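Local structure of protein-tyrosine-phosphatase (Vibrio vulnificus, 7DHF) at residues Phe5-Val11 against Tyr83-Met89; Ile16-Thr21 against Lys50-Ala56; Pro20-Val25 against Val65-His70; Ser37-Glu43 against His70-Leu75. The protein probably hydrolyses phosphotyrosine in proteins to tyrosine and phosphate, as a low-molecular-weight protein tyrosine phosphatase. The protein carries 1 engineered substitution. All blocks are in the same frame, centred on the assembly; numbering follows the deposited sequence. Where two conformers were deposited one is given.

Contact 1. Residues Phe5-Val11 against Tyr83-Met89; sequences FNKILVV and YDLILVM
Lys7-Val11 and Leu85-Val88 pair as neighbouring parallel strands in the four-stranded sheet of the low-molecular-weight phosphatase fold, their axes 4.6 Å apart and 20° from parallel. The backbone evidence is a regular exchange: Leu9 N donates to Leu85 O (2.8 Å), Leu87 N to Leu9 O, and Val11 N to Leu87 O. At the entry to the pair Lys7 O takes two N-H groups, those of Asp84 and Leu85.

A carboxylate fastens this same end. Asp84 OD2 accepts from Lys7 N at 2.9 Å and from Asn6 N at 3.1 Å, both on its anti side but from opposite faces of the carboxylate.

The Tyr83 ring is sandwiched. Leu9 CB makes a CH-pi contact over one face, 4.1 Å from the centroid, while Lys7, bent at chi3 (71°), brings NZ over the opposite face for a cation-pi interaction 12° off the normal.

Apolar side chains meet on both faces of the sheet. Ile8 CG2 meets Leu87 CD1 on the face covered by Leu26 of helix 18-29, and Val11 CG2 touches Ile86 CG2 (3.6 Å) on the other. Towards Arg18, Met89 ends with CE 3.7 Å from Val10 CG1.

Contact 2. Residues Ile16-Thr21 against Lys50-Ala56; sequences ICRSPT and KPADAMA. With PO4 (phosphate ion), chain E.
Ile16 joins the segments through its carbonyl: Asp53 N donates to Ile16 O at 2.8 Å and 168°, and Ala52 CA approaches the same oxygen. Ile16 CG2 lies 3.6 Å from Pro51 O, whereas its backbone N turns to O1 of the bound phosphate, which also accepts from Cys17 N. Cys17 sets SG against Asp53 CB (3.7 Å) and occupies the N-cap position of helix 18-29; Asp53 does the same for helix 54-61, its OD2 accepting from Met55 N.

Arg18 turns to the phosphate. Its chain bends at chi3 (-65°) and curls round the anion, with NE 2.8 Å from phosphate O2 on an almost straight bond (178°) and NH2 3.0 Å from phosphate O4. Because Arg18 N also donates to O2, backbone and side chain of one residue grip that oxygen together. NH1 is engaged by Glu90 and Ile120 O. This is the P-loop of the tyrosine phosphatases, in which Val13 N and Gly14 N complete the cradle and the predicted nucleophile is replaced by the engineered Ala12.

Ser19 gives phosphate O3 both its N and its OG, the latter at 2.6 Å, and Asn15 ND2 bonds to the same hydroxyl. Pro20 returns to the second segment, resting CG on Ala52 CB (4.2 Å). Thr21 OG1 donates to Cys17 O at 2.8 Å and accepts from a water that also donates to Ala56 O, while Ala56 CB packs beside the hydroxyl.

Contact 3. Residues Pro20-Val25 against Val65-His70; sequences PTGERV and VDVENH
Behind the phosphate-binding loop, helix 18-29 is tied to loop Val65-His70 by Arg24, whose guanidinium is held at its edge by carbonyl oxygens. NH1 reaches Asp66 O at 2.8 Å, from above that carbonyl's plane, and Glu68 O at 2.9 Å, in plane. NH2 joins it end-on at Glu68 O (3.1 Å), so this oxygen has two donors. A bend at chi2 (-64°) turns the chain beyond CG to bring the guanidinium there; CG itself lies 3.2 Å from Asp66 O. An Asx turn, Glu68 N to Asp66 OD1, shapes the loop that presents these oxygens.

Nearer the active site Pro20 CB sits over the centre of the His70 ring, a CH-pi contact 3.5 Å from the centroid and 6° off its normal. His70 NE2 bonds to Asn15 O of the P-loop, and ND1 shares a water with Glu23 OE2 and Arg24 NH2. The side chains of Val25 and Val65 cross at about a right angle, CG2 of Val25 3.9 Å from CG1 of Val65.

Since the loop offers Arg24 neutral carbonyls, its charge is probably balanced mainly by Glu23, whose OE1 is hydrogen-bonded to Ser37 OG and whose OE2 forms a salt bridge with Arg24 NE at 3.0 Å.

Contact 4. Residues Ser37-Glu43 against His70-Leu75; sequences SAGIAAE and HQSQQL
Gly39 and Gln74 bridge their backbones where strand 34-39 gives way to a type I turn, Gly39-Ala42, probably at the start of the family's W-loop. The tight side is buried. Gly39 N donates to Gln73 O at 2.9 Å and Leu75 N to Gly39 O. Ala42 CB presses on Ser72 OG (3.5 Å), a hydroxyl bonded to Gly14 O. Ser37 OG lies 3.5 Å from His70 CE1, but its polar partners are Glu23 OE1 and Asn15 ND2. Gln73, partly exposed and extended beyond CG, adds a firm link from NE2 to Ser37 O at 2.9 Å.

Towards solvent the contact loosens at Glu43. This exposed side chain crosses Gln74 at about a right angle, with OE1 3.8 Å from CG of Gln74.

The Gln74 amide ties the two sides together, folded back over the turn by its bend at chi2 (64°). NE2 approaches Ile40 O from above the carbonyl plane on a straight bond (170°) and also donates to Leu75 O, while OE1 receives Glu43 N at 2.9 Å in its own carbonyl plane. With both ends engaged, the amide's orientation is fixed, and one side chain supplies a donor to Ile40 O within the turn and an acceptor to Glu43 N just after it.

Overall arrangement
From the N terminus, strand 7-12 opens the longest loop, which contact 1 closes at strand 85-88; the other three contacts all fall within it. Contacts 2 and 3 both use the N-terminal part of helix 18-29, sharing Pro20 and Thr21, and close on 50-56 and then 65-70, their centres about 7 Å apart. Contact 4 crosses both: 37-43 lies between the two segments of each, while its partner 70-75 runs on beyond 50-56 and, from the shared His70, beyond 65-70. Val10 O to Ala38 N probably joins contacts 1 and 4 within the sheet, and Met89 CE packs on Arg18 O between contacts 1 and 2. Sheet, P-loop helix and long connecting loop are thus tied together.

Contact 1. Residues Phe5-Val11 against Tyr83-Met89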
loop_
_atom_site.group_PDB
_atom_site.type_symbol
_atom_site.label_atom_id
_atom_site.label_comp_id
_atom_site.label_asym_id
_atom_site.label_seq_id
_atom_site.Cartn_x
_atom_site.Cartn_y
_atom_site.Cartn_z
ATOM N N PHE A 5 12.958 -8.087 7.839
ATOM C CA PHE A 5 11.826 -7.194 7.607
ATOM C C PHE A 5 10.604 -7.860 8.223
ATOM O O PHE A 5 10.023 -8.780 7.644
ATOM C CB PHE A 5 11.603 -6.966 6.116
ATOM C CG PHE A 5 12.780 -6.375 5.395
ATOM C CD1 PHE A 5 13.264 -5.124 5.732
ATOM C CD2 PHE A 5 13.393 -7.069 4.365
ATOM C CE1 PHE A 5 14.341 -4.576 5.057
ATOM C CE2 PHE A 5 14.468 -6.529 3.689
ATOM C CZ PHE A 5 14.942 -5.281 4.036
ATOM N N ASN A 6 10.217 -7.392 9.408
ATOM C CA ASN A 6 9.086 -7.953 10.134
ATOM C C ASN A 6 7.854 -7.067 10.122
ATOM O O ASN A 6 6.737 -7.588 10.111
ATOM C CB ASN A 6 9.481 -8.230 11.587
ATOM C CG ASN A 6 10.554 -9.289 11.697
ATOM O OD1 ASN A 6 10.554 -10.265 10.947
ATOM N ND2 ASN A 6 11.481 -9.099 12.625
ATOM N N LYS A 7 8.031 -5.751 10.126
ATOM C CA LYS A 7 6.930 -4.799 10.056
ATOM C C LYS A 7 7.015 -4.083 8.716
ATOM O O LYS A 7 8.052 -3.494 8.389
ATOM C CB LYS A 7 7.015 -3.799 11.209
ATOM C CG LYS A 7 6.898 -4.440 12.585
ATOM C CD LYS A 7 6.947 -3.406 13.703
ATOM C CE LYS A 7 5.682 -2.559 13.745
ATOM N NZ LYS A 7 5.748 -1.499 14.789
ATOM N N ILE A 8 5.927 -4.130 7.950
ATOM C CA ILE A 8 5.903 -3.655 6.572
ATOM C C ILE A 8 4.830 -2.582 6.449
ATOM O O ILE A 8 3.685 -2.791 6.867
ATOM C CB ILE A 8 5.616 -4.809 5.594
ATOM C CG1 ILE A 8 6.642 -5.933 5.772
ATOM C CG2 ILE A 8 5.620 -4.305 4.158
ATOM C CD1 ILE A 8 6.220 -7.248 5.162
ATOM N N LEU A 9 5.192 -1.447 5.855
ATOM C CA LEU A 9 4.271 -0.338 5.636
ATOM C C LEU A 9 4.085 -0.153 4.136
ATOM O O LEU A 9 5.050 0.134 3.418
ATOM C CB LEU A 9 4.821 0.946 6.261
ATOM C CG LEU A 9 3.889 2.160 6.235
ATOM C CD1 LEU A 9 2.694 1.955 7.160
ATOM C CD2 LEU A 9 4.647 3.423 6.608
ATOM N N VAL A 10 2.852 -0.318 3.666
ATOM C CA VAL A 10 2.517 -0.109 2.262
ATOM C C VAL A 10 2.051 1.331 2.097
ATOM O O VAL A 10 1.148 1.784 2.808
ATOM C CB VAL A 10 1.433 -1.101 1.812
ATOM C CG1 VAL A 10 1.085 -0.892 0.347
ATOM C CG2 VAL A 10 1.892 -2.529 2.062
ATOM N N VAL A 11 2.662 2.056 1.162
ATOM C CA VAL A 11 2.474 3.497 1.059
ATOM C C VAL A 11 2.013 3.876 -0.340
ATOM O O VAL A 11 2.546 3.391 -1.344
ATOM C CB VAL A 11 3.759 4.259 1.440
ATOM C CG1 VAL A 11 3.624 5.749 1.140
ATOM C CG2 VAL A 11 4.076 4.040 2.910
ATOM N N TYR A 83 8.460 0.869 11.224
ATOM C CA TYR A 83 8.407 -0.206 10.245
ATOM C C TYR A 83 9.792 -0.483 9.682
ATOM O O TYR A 83 10.628 0.417 9.560
ATOM C CB TYR A 83 7.383 0.111 9.140
ATOM C CG TYR A 83 5.988 0.157 9.713
ATOM C CD1 TYR A 83 5.197 -0.981 9.756
ATOM C CD2 TYR A 83 5.486 1.327 10.268
ATOM C CE1 TYR A 83 3.935 -0.949 10.310
ATOM C CE2 TYR A 83 4.225 1.369 10.822
ATOM C CZ TYR A 83 3.456 0.229 10.844
ATOM O OH TYR A 83 2.202 0.269 11.401
ATOM N N ASP A 84 10.028 -1.757 9.365
ATOM C CA ASP A 84 11.311 -2.209 8.841
ATOM C C ASP A 84 11.410 -2.059 7.333
ATOM O O ASP A 84 12.517 -1.922 6.799
ATOM C CB ASP A 84 11.517 -3.685 9.185
ATOM C CG ASP A 84 11.421 -3.957 10.670
ATOM O OD1 ASP A 84 12.145 -3.295 11.442
ATOM O OD2 ASP A 84 10.630 -4.840 11.061
ATOM N N LEU A 85 10.277 -2.102 6.638
ATOM C CA LEU A 85 10.239 -2.078 5.187
ATOM C C LEU A 85 9.055 -1.230 4.754
ATOM O O LEU A 85 7.961 -1.352 5.311
ATOM C CB LEU A 85 10.075 -3.499 4.631
ATOM C CG LEU A 85 9.987 -3.649 3.112
ATOM C CD1 LEU A 85 11.277 -3.202 2.442
ATOM C CD2 LEU A 85 9.658 -5.088 2.746
ATOM N N ILE A 86 9.284 -0.365 3.771
ATOM C CA ILE A 86 8.243 0.482 3.204
ATOM C C ILE A 86 8.152 0.173 1.718
ATOM O O ILE A 86 9.165 0.212 1.011
ATOM C CB ILE A 86 8.545 1.975 3.432
ATOM C CG1 ILE A 86 8.670 2.266 4.931
ATOM C CG2 ILE A 86 7.454 2.837 2.804
ATOM C CD1 ILE A 86 9.183 3.652 5.249
ATOM N N LEU A 87 6.945 -0.145 1.250
ATOM C CA LEU A 87 6.704 -0.485 -0.150
ATOM C C LEU A 87 5.751 0.547 -0.737
ATOM O O LEU A 87 4.588 0.623 -0.327
ATOM C CB LEU A 87 6.121 -1.891 -0.272
ATOM C CG LEU A 87 6.997 -3.029 0.257
ATOM C CD1 LEU A 87 6.278 -4.359 0.113
ATOM C CD2 LEU A 87 8.340 -3.075 -0.454
ATOM N N VAL A 88 6.237 1.334 -1.697
ATOM C CA VAL A 88 5.442 2.384 -2.326
ATOM C C VAL A 88 4.828 1.856 -3.615
ATOM O O VAL A 88 5.378 0.969 -4.279
ATOM C CB VAL A 88 6.267 3.664 -2.589
ATOM C CG1 VAL A 88 6.746 4.269 -1.279
ATOM C CG2 VAL A 88 7.440 3.380 -3.525
ATOM N N MET A 89 3.686 2.432 -3.993
ATOM C CA MET A 89 2.968 1.966 -5.173
ATOM C C MET A 89 3.533 2.538 -6.468
ATOM O O MET A 89 3.397 1.907 -7.522
ATOM C CB MET A 89 1.481 2.296 -5.044
ATOM C CG MET A 89 0.750 1.386 -4.075
ATOM S SD MET A 89 0.649 -0.304 -4.703
ATOM C CE MET A 89 0.150 -1.191 -3.229
#

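Contact 2. Residues Ile16-Thr21 against Lys50-Ala56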
loop_
_atom_site.group_PDB
_atom_site.type_symbol
_atom_site.label_atom_id
_atom_site.label_comp_id
_atom_site.label_asym_id
_atom_site.label_seq_id
_atom_site.Cartn_x
_atom_site.Cartn_y
_atom_site.Cartn_z
ATOM N N ILE A 16 -6.628 4.993 0.577
ATOM C CA ILE A 16 -7.991 4.476 0.468
ATOM C C ILE A 16 -8.162 3.424 -0.617
ATOM O O ILE A 16 -9.158 2.676 -0.580
ATOM C CB ILE A 16 -9.028 5.611 0.285
ATOM C CG1 ILE A 16 -8.682 6.475 -0.933
ATOM C CG2 ILE A 16 -9.132 6.449 1.553
ATOM C CD1 ILE A 16 -9.809 7.390 -1.384
ATOM N N CYS A 17 -7.259 3.309 -1.593
ATOM C CA CYS A 17 -7.426 2.352 -2.682
ATOM C C CYS A 17 -6.290 1.332 -2.729
ATOM O O CYS A 17 -6.444 0.211 -2.235
ATOM C CB CYS A 17 -7.552 3.083 -4.024
ATOM S SG CYS A 17 -9.079 4.053 -4.199
ATOM N N ARG A 18 -5.150 1.706 -3.315
ATOM C CA ARG A 18 -4.075 0.740 -3.538
ATOM C C ARG A 18 -3.416 0.324 -2.231
ATOM O O ARG A 18 -3.163 -0.865 -2.003
ATOM C CB ARG A 18 -3.013 1.333 -4.459
ATOM C CG ARG A 18 -3.469 1.617 -5.868
ATOM C CD ARG A 18 -2.500 2.559 -6.546
ATOM N NE ARG A 18 -2.505 3.865 -5.893
ATOM C CZ ARG A 18 -1.724 4.880 -6.239
ATOM N NH1 ARG A 18 -0.861 4.749 -7.238
ATOM N NH2 ARG A 18 -1.806 6.029 -5.583
ATOM N N SER A 19 -3.087 1.289 -1.378
ATOM C CA SER A 19 -2.262 0.953 -0.226
ATOM C C SER A 19 -3.016 0.114 0.806
ATOM O O SER A 19 -2.426 -0.824 1.355
ATOM C CB SER A 19 -1.576 2.186 0.377
ATOM O OG SER A 19 -2.476 3.235 0.655
ATOM N N PRO A 20 -4.303 0.368 1.094
ATOM C CA PRO A 20 -5.020 -0.593 1.951
ATOM C C PRO A 20 -5.172 -1.958 1.306
ATOM O O PRO A 20 -5.099 -2.980 1.999
ATOM C CB PRO A 20 -6.373 0.086 2.214
ATOM C CG PRO A 20 -6.530 1.074 1.134
ATOM C CD PRO A 20 -5.141 1.544 0.795
ATOM N N THR A 21 -5.393 -2.006 -0.008
ATOM C CA THR A 21 -5.477 -3.293 -0.692
ATOM C C THR A 21 -4.163 -4.051 -0.571
ATOM O O THR A 21 -4.143 -5.229 -0.196
ATOM C CB THR A 21 -5.862 -3.086 -2.160
ATOM O OG1 THR A 21 -7.150 -2.459 -2.240
ATOM C CG2 THR A 21 -5.914 -4.418 -2.903
ATOM N N LYS A 50 -10.998 7.789 6.868
ATOM C CA LYS A 50 -11.950 7.238 5.923
ATOM C C LYS A 50 -11.687 5.749 5.700
ATOM O O LYS A 50 -10.543 5.289 5.777
ATOM C CB LYS A 50 -11.859 7.975 4.590
ATOM C CG LYS A 50 -12.401 9.397 4.635
ATOM C CD LYS A 50 -13.924 9.414 4.623
ATOM C CE LYS A 50 -14.486 10.825 4.716
ATOM N NZ LYS A 50 -14.254 11.438 6.051
ATOM N N PRO A 51 -12.728 4.974 5.407
ATOM C CA PRO A 51 -12.524 3.565 5.072
ATOM C C PRO A 51 -11.917 3.428 3.687
ATOM O O PRO A 51 -11.812 4.385 2.917
ATOM C CB PRO A 51 -13.942 2.990 5.113
ATOM C CG PRO A 51 -14.807 4.138 4.721
ATOM C CD PRO A 51 -14.147 5.361 5.307
ATOM N N ALA A 52 -11.504 2.206 3.373
ATOM C CA ALA A 52 -11.086 1.921 2.012
ATOM C C ALA A 52 -12.255 2.156 1.063
ATOM O O ALA A 52 -13.425 2.002 1.428
ATOM C CB ALA A 52 -10.597 0.478 1.897
ATOM N N ASP A 53 -11.925 2.561 -0.159
ATOM C CA ASP A 53 -12.933 2.796 -1.179
ATOM C C ASP A 53 -13.818 1.564 -1.339
ATOM O O ASP A 53 -13.332 0.431 -1.363
ATOM C CB ASP A 53 -12.228 3.108 -2.498
ATOM C CG ASP A 53 -13.188 3.485 -3.599
ATOM O OD1 ASP A 53 -13.303 4.692 -3.899
ATOM O OD2 ASP A 53 -13.818 2.571 -4.170
ATOM N N ALA A 54 -15.127 1.796 -1.460
ATOM C CA ALA A 54 -16.077 0.687 -1.485
ATOM C C ALA A 54 -15.768 -0.296 -2.608
ATOM O O ALA A 54 -15.929 -1.510 -2.439
ATOM C CB ALA A 54 -17.501 1.223 -1.626
ATOM N N MET A 55 -15.336 0.203 -3.768
ATOM C CA MET A 55 -15.046 -0.704 -4.871
ATOM C C MET A 55 -13.752 -1.470 -4.630
ATOM O O MET A 55 -13.630 -2.627 -5.051
ATOM C CB MET A 55 -14.975 0.063 -6.191
ATOM C CG MET A 55 -14.977 -0.839 -7.421
ATOM S SD MET A 55 -16.483 -1.837 -7.547
ATOM C CE MET A 55 -17.669 -0.598 -8.064
ATOM N N ALA A 56 -12.775 -0.851 -3.961
ATOM C CA ALA A 56 -11.581 -1.587 -3.559
ATOM C C ALA A 56 -11.936 -2.711 -2.595
ATOM O O ALA A 56 -11.418 -3.828 -2.711
ATOM C CB ALA A 56 -10.559 -0.637 -2.935
HETATM P P PO4 E . -4.088 5.078 -2.602
HETATM O O1 PO4 E . -5.440 5.607 -2.170
HETATM O O2 PO4 E . -4.294 4.216 -3.825
HETATM O O3 PO4 E . -3.543 4.249 -1.464
HETATM O O4 PO4 E . -3.182 6.244 -2.925
HETATM O O HOH W 1 -8.948 -3.884 -3.970
#

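Contact 3. Residues Pro20-Val25 against Val65-His70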
loop_
_atom_site.group_PDB
_atom_site.type_symbol
_atom_site.label_atom_id
_atom_site.label_comp_id
_atom_site.label_asym_id
_atom_site.label_seq_id
_atom_site.Cartn_x
_atom_site.Cartn_y
_atom_site.Cartn_z
ATOM N N PRO A 20 -4.303 0.368 1.094
ATOM C CA PRO A 20 -5.020 -0.593 1.951
ATOM C C PRO A 20 -5.172 -1.958 1.306
ATOM O O PRO A 20 -5.099 -2.980 1.999
ATOM C CB PRO A 20 -6.373 0.086 2.214
ATOM C CG PRO A 20 -6.530 1.074 1.134
ATOM C CD PRO A 20 -5.141 1.544 0.795
ATOM N N THR A 21 -5.393 -2.006 -0.008
ATOM C CA THR A 21 -5.477 -3.293 -0.692
ATOM C C THR A 21 -4.163 -4.051 -0.571
ATOM O O THR A 21 -4.143 -5.229 -0.196
ATOM C CB THR A 21 -5.862 -3.086 -2.160
ATOM O OG1 THR A 21 -7.150 -2.459 -2.240
ATOM C CG2 THR A 21 -5.914 -4.418 -2.903
ATOM N N GLY A 22 -3.048 -3.383 -0.875
ATOM C CA GLY A 22 -1.752 -4.028 -0.751
ATOM C C GLY A 22 -1.452 -4.466 0.670
ATOM O O GLY A 22 -0.881 -5.536 0.890
ATOM N N GLU A 23 -1.826 -3.641 1.651
ATOM C CA GLU A 23 -1.677 -4.028 3.051
ATOM C C GLU A 23 -2.337 -5.373 3.321
ATOM O O GLU A 23 -1.722 -6.282 3.886
ATOM C CB GLU A 23 -2.290 -2.958 3.960
ATOM C CG GLU A 23 -2.345 -3.343 5.445
ATOM C CD GLU A 23 -3.293 -2.480 6.253
ATOM O OE1 GLU A 23 -3.350 -1.259 6.006
ATOM O OE2 GLU A 23 -3.987 -3.031 7.136
ATOM N N ARG A 24 -3.609 -5.505 2.942
ATOM C CA ARG A 24 -4.377 -6.684 3.324
ATOM C C ARG A 24 -4.012 -7.898 2.477
ATOM O O ARG A 24 -3.997 -9.023 2.984
ATOM C CB ARG A 24 -5.872 -6.380 3.254
ATOM C CG ARG A 24 -6.314 -5.238 4.165
ATOM C CD ARG A 24 -6.103 -5.554 5.642
ATOM N NE ARG A 24 -6.519 -4.444 6.500
ATOM C CZ ARG A 24 -7.767 -4.231 6.911
ATOM N NH1 ARG A 24 -8.745 -5.055 6.556
ATOM N NH2 ARG A 24 -8.039 -3.188 7.680
ATOM N N VAL A 25 -3.711 -7.698 1.192
ATOM C CA VAL A 25 -3.229 -8.806 0.369
ATOM C C VAL A 25 -1.927 -9.350 0.937
ATOM O O VAL A 25 -1.765 -10.563 1.117
ATOM C CB VAL A 25 -3.078 -8.368 -1.100
ATOM C CG1 VAL A 25 -2.381 -9.454 -1.921
ATOM C CG2 VAL A 25 -4.437 -8.044 -1.701
ATOM N N VAL A 65 -10.043 -11.428 0.246
ATOM C CA VAL A 65 -9.158 -10.541 0.991
ATOM C C VAL A 65 -10.023 -9.484 1.661
ATOM O O VAL A 65 -10.817 -8.809 0.994
ATOM C CB VAL A 65 -8.088 -9.901 0.087
ATOM C CG1 VAL A 65 -7.307 -8.834 0.846
ATOM C CG2 VAL A 65 -7.138 -10.965 -0.446
ATOM N N ASP A 66 -9.861 -9.341 2.973
ATOM C CA ASP A 66 -10.695 -8.463 3.786
ATOM C C ASP A 66 -10.035 -7.093 3.887
ATOM O O ASP A 66 -8.959 -6.956 4.477
ATOM C CB ASP A 66 -10.883 -9.086 5.167
ATOM C CG ASP A 66 -11.794 -8.269 6.066
ATOM O OD1 ASP A 66 -12.114 -7.116 5.715
ATOM O OD2 ASP A 66 -12.198 -8.789 7.127
ATOM N N VAL A 67 -10.686 -6.078 3.317
ATOM C CA VAL A 67 -10.258 -4.691 3.433
ATOM C C VAL A 67 -11.286 -3.859 4.200
ATOM O O VAL A 67 -11.358 -2.644 4.042
ATOM C CB VAL A 67 -9.915 -4.083 2.057
ATOM C CG1 VAL A 67 -9.069 -2.820 2.213
ATOM C CG2 VAL A 67 -9.183 -5.098 1.188
ATOM N N GLU A 68 -12.088 -4.512 5.033
ATOM C CA GLU A 68 -12.992 -3.801 5.917
ATOM C C GLU A 68 -12.222 -3.259 7.116
ATOM O O GLU A 68 -11.097 -3.677 7.409
ATOM C CB GLU A 68 -14.094 -4.741 6.405
ATOM C CG GLU A 68 -15.060 -5.188 5.316
ATOM C CD GLU A 68 -16.080 -4.124 4.961
ATOM O OE1 GLU A 68 -16.105 -3.072 5.633
ATOM O OE2 GLU A 68 -16.861 -4.341 4.012
ATOM N N ASN A 69 -12.839 -2.306 7.806
ATOM C CA ASN A 69 -12.292 -1.771 9.049
ATOM C C ASN A 69 -10.928 -1.126 8.835
ATOM O O ASN A 69 -10.065 -1.166 9.714
ATOM C CB ASN A 69 -12.234 -2.846 10.135
ATOM C CG ASN A 69 -13.559 -3.555 10.312
ATOM O OD1 ASN A 69 -13.638 -4.783 10.248
ATOM N ND2 ASN A 69 -14.614 -2.781 10.517
ATOM N N HIS A 70 -10.726 -0.536 7.664
ATOM C CA HIS A 70 -9.537 0.252 7.395
ATOM C C HIS A 70 -9.813 1.715 7.712
ATOM O O HIS A 70 -10.933 2.205 7.544
ATOM C CB HIS A 70 -9.139 0.127 5.925
ATOM C CG HIS A 70 -8.023 1.037 5.528
ATOM N ND1 HIS A 70 -6.720 0.833 5.930
ATOM C CD2 HIS A 70 -8.015 2.168 4.784
ATOM C CE1 HIS A 70 -5.957 1.795 5.443
ATOM N NE2 HIS A 70 -6.718 2.617 4.743
HETATM O O HOH W 2 -6.039 -1.136 7.737
#

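Contact 4. Residues Ser37-Glu43 against His70-Leu75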
loop_
_atom_site.group_PDB
_atom_site.type_symbol
_atom_site.label_atom_id
_atom_site.label_comp_id
_atom_site.label_asym_id
_atom_site.label_seq_id
_atom_site.Cartn_x
_atom_site.Cartn_y
_atom_site.Cartn_z
ATOM N N SER A 37 -0.520 0.403 6.405
ATOM C CA SER A 37 -0.413 1.261 5.235
ATOM C C SER A 37 -0.638 2.714 5.623
ATOM O O SER A 37 -1.181 3.021 6.688
ATOM C CB SER A 37 -1.386 0.841 4.125
ATOM O OG SER A 37 -2.734 0.880 4.566
ATOM N N ALA A 38 -0.210 3.611 4.737
ATOM C CA ALA A 38 -0.360 5.040 4.965
ATOM C C ALA A 38 -0.303 5.772 3.633
ATOM O O ALA A 38 0.138 5.224 2.618
ATOM C CB ALA A 38 0.723 5.577 5.905
ATOM N N GLY A 39 -0.745 7.026 3.659
ATOM C CA GLY A 39 -0.789 7.845 2.465
ATOM C C GLY A 39 0.020 9.119 2.586
ATOM O O GLY A 39 -0.054 9.823 3.599
ATOM N N ILE A 40 0.793 9.428 1.540
ATOM C CA ILE A 40 1.636 10.620 1.535
ATOM C C ILE A 40 0.801 11.888 1.629
ATOM O O ILE A 40 1.266 12.906 2.156
ATOM C CB ILE A 40 2.528 10.611 0.276
ATOM C CG1 ILE A 40 3.558 9.487 0.371
ATOM C CG2 ILE A 40 3.217 11.958 0.078
ATOM C CD1 ILE A 40 4.175 9.116 -0.954
ATOM N N ALA A 41 -0.430 11.862 1.114
ATOM C CA ALA A 41 -1.282 13.044 1.060
ATOM C C ALA A 41 -2.653 12.772 1.669
ATOM O O ALA A 41 -3.640 13.410 1.297
ATOM C CB ALA A 41 -1.421 13.559 -0.372
ATOM N N ALA A 42 -2.735 11.827 2.605
ATOM C CA ALA A 42 -4.027 11.494 3.197
ATOM C C ALA A 42 -4.634 12.695 3.912
ATOM O O ALA A 42 -5.840 12.946 3.805
ATOM C CB ALA A 42 -3.873 10.316 4.158
ATOM N N GLU A 43 -3.815 13.451 4.646
ATOM C CA GLU A 43 -4.332 14.581 5.411
ATOM C C GLU A 43 -4.786 15.709 4.489
ATOM O O GLU A 43 -5.899 16.230 4.632
ATOM C CB GLU A 43 -3.269 15.066 6.401
ATOM C CG GLU A 43 -3.810 15.890 7.564
ATOM C CD GLU A 43 -2.867 15.917 8.758
ATOM O OE1 GLU A 43 -1.728 15.418 8.638
ATOM O OE2 GLU A 43 -3.262 16.447 9.820
ATOM N N HIS A 70 -10.726 -0.536 7.664
ATOM C CA HIS A 70 -9.537 0.252 7.395
ATOM C C HIS A 70 -9.813 1.715 7.712
ATOM O O HIS A 70 -10.933 2.205 7.544
ATOM C CB HIS A 70 -9.139 0.127 5.925
ATOM C CG HIS A 70 -8.023 1.037 5.528
ATOM N ND1 HIS A 70 -6.720 0.833 5.930
ATOM C CD2 HIS A 70 -8.015 2.168 4.784
ATOM C CE1 HIS A 70 -5.957 1.795 5.443
ATOM N NE2 HIS A 70 -6.718 2.617 4.743
ATOM N N GLN A 71 -8.780 2.408 8.184
ATOM C CA GLN A 71 -8.834 3.846 8.406
ATOM C C GLN A 71 -7.608 4.473 7.762
ATOM O O GLN A 71 -6.476 4.162 8.146
ATOM C CB GLN A 71 -8.865 4.172 9.901
ATOM C CG GLN A 71 -10.113 3.701 10.620
ATOM C CD GLN A 71 -10.047 3.967 12.109
ATOM O OE1 GLN A 71 -9.122 3.523 12.789
ATOM N NE2 GLN A 71 -11.021 4.706 12.622
ATOM N N SER A 72 -7.833 5.350 6.789
ATOM C CA SER A 72 -6.733 6.044 6.134
ATOM C C SER A 72 -5.932 6.851 7.149
ATOM O O SER A 72 -6.495 7.506 8.030
ATOM C CB SER A 72 -7.284 6.978 5.059
ATOM O OG SER A 72 -6.270 7.817 4.536
ATOM N N GLN A 73 -4.604 6.794 7.028
ATOM C CA GLN A 73 -3.725 7.558 7.901
ATOM C C GLN A 73 -2.626 8.222 7.083
ATOM O O GLN A 73 -2.249 7.754 6.005
ATOM C CB GLN A 73 -3.106 6.695 9.013
ATOM C CG GLN A 73 -1.958 5.798 8.572
ATOM C CD GLN A 73 -1.363 5.028 9.731
ATOM O OE1 GLN A 73 -1.234 5.552 10.838
ATOM N NE2 GLN A 73 -1.007 3.774 9.488
ATOM N N GLN A 74 -2.091 9.305 7.641
ATOM C CA GLN A 74 -1.072 10.111 6.986
ATOM C C GLN A 74 0.319 9.549 7.254
ATOM O O GLN A 74 0.627 9.106 8.365
ATOM C CB GLN A 74 -1.145 11.544 7.520
ATOM C CG GLN A 74 -0.003 12.462 7.092
ATOM C CD GLN A 74 0.038 12.702 5.597
ATOM O OE1 GLN A 74 -0.997 12.889 4.957
ATOM N NE2 GLN A 74 1.239 12.694 5.031
ATOM N N LEU A 75 1.159 9.583 6.224
ATOM C CA LEU A 75 2.547 9.176 6.374
ATOM C C LEU A 75 3.320 10.254 7.121
ATOM O O LEU A 75 3.298 11.427 6.738
ATOM C CB LEU A 75 3.165 8.966 4.996
ATOM C CG LEU A 75 4.607 8.457 4.976
ATOM C CD1 LEU A 75 4.663 6.979 5.328
ATOM C CD2 LEU A 75 5.223 8.704 3.615
#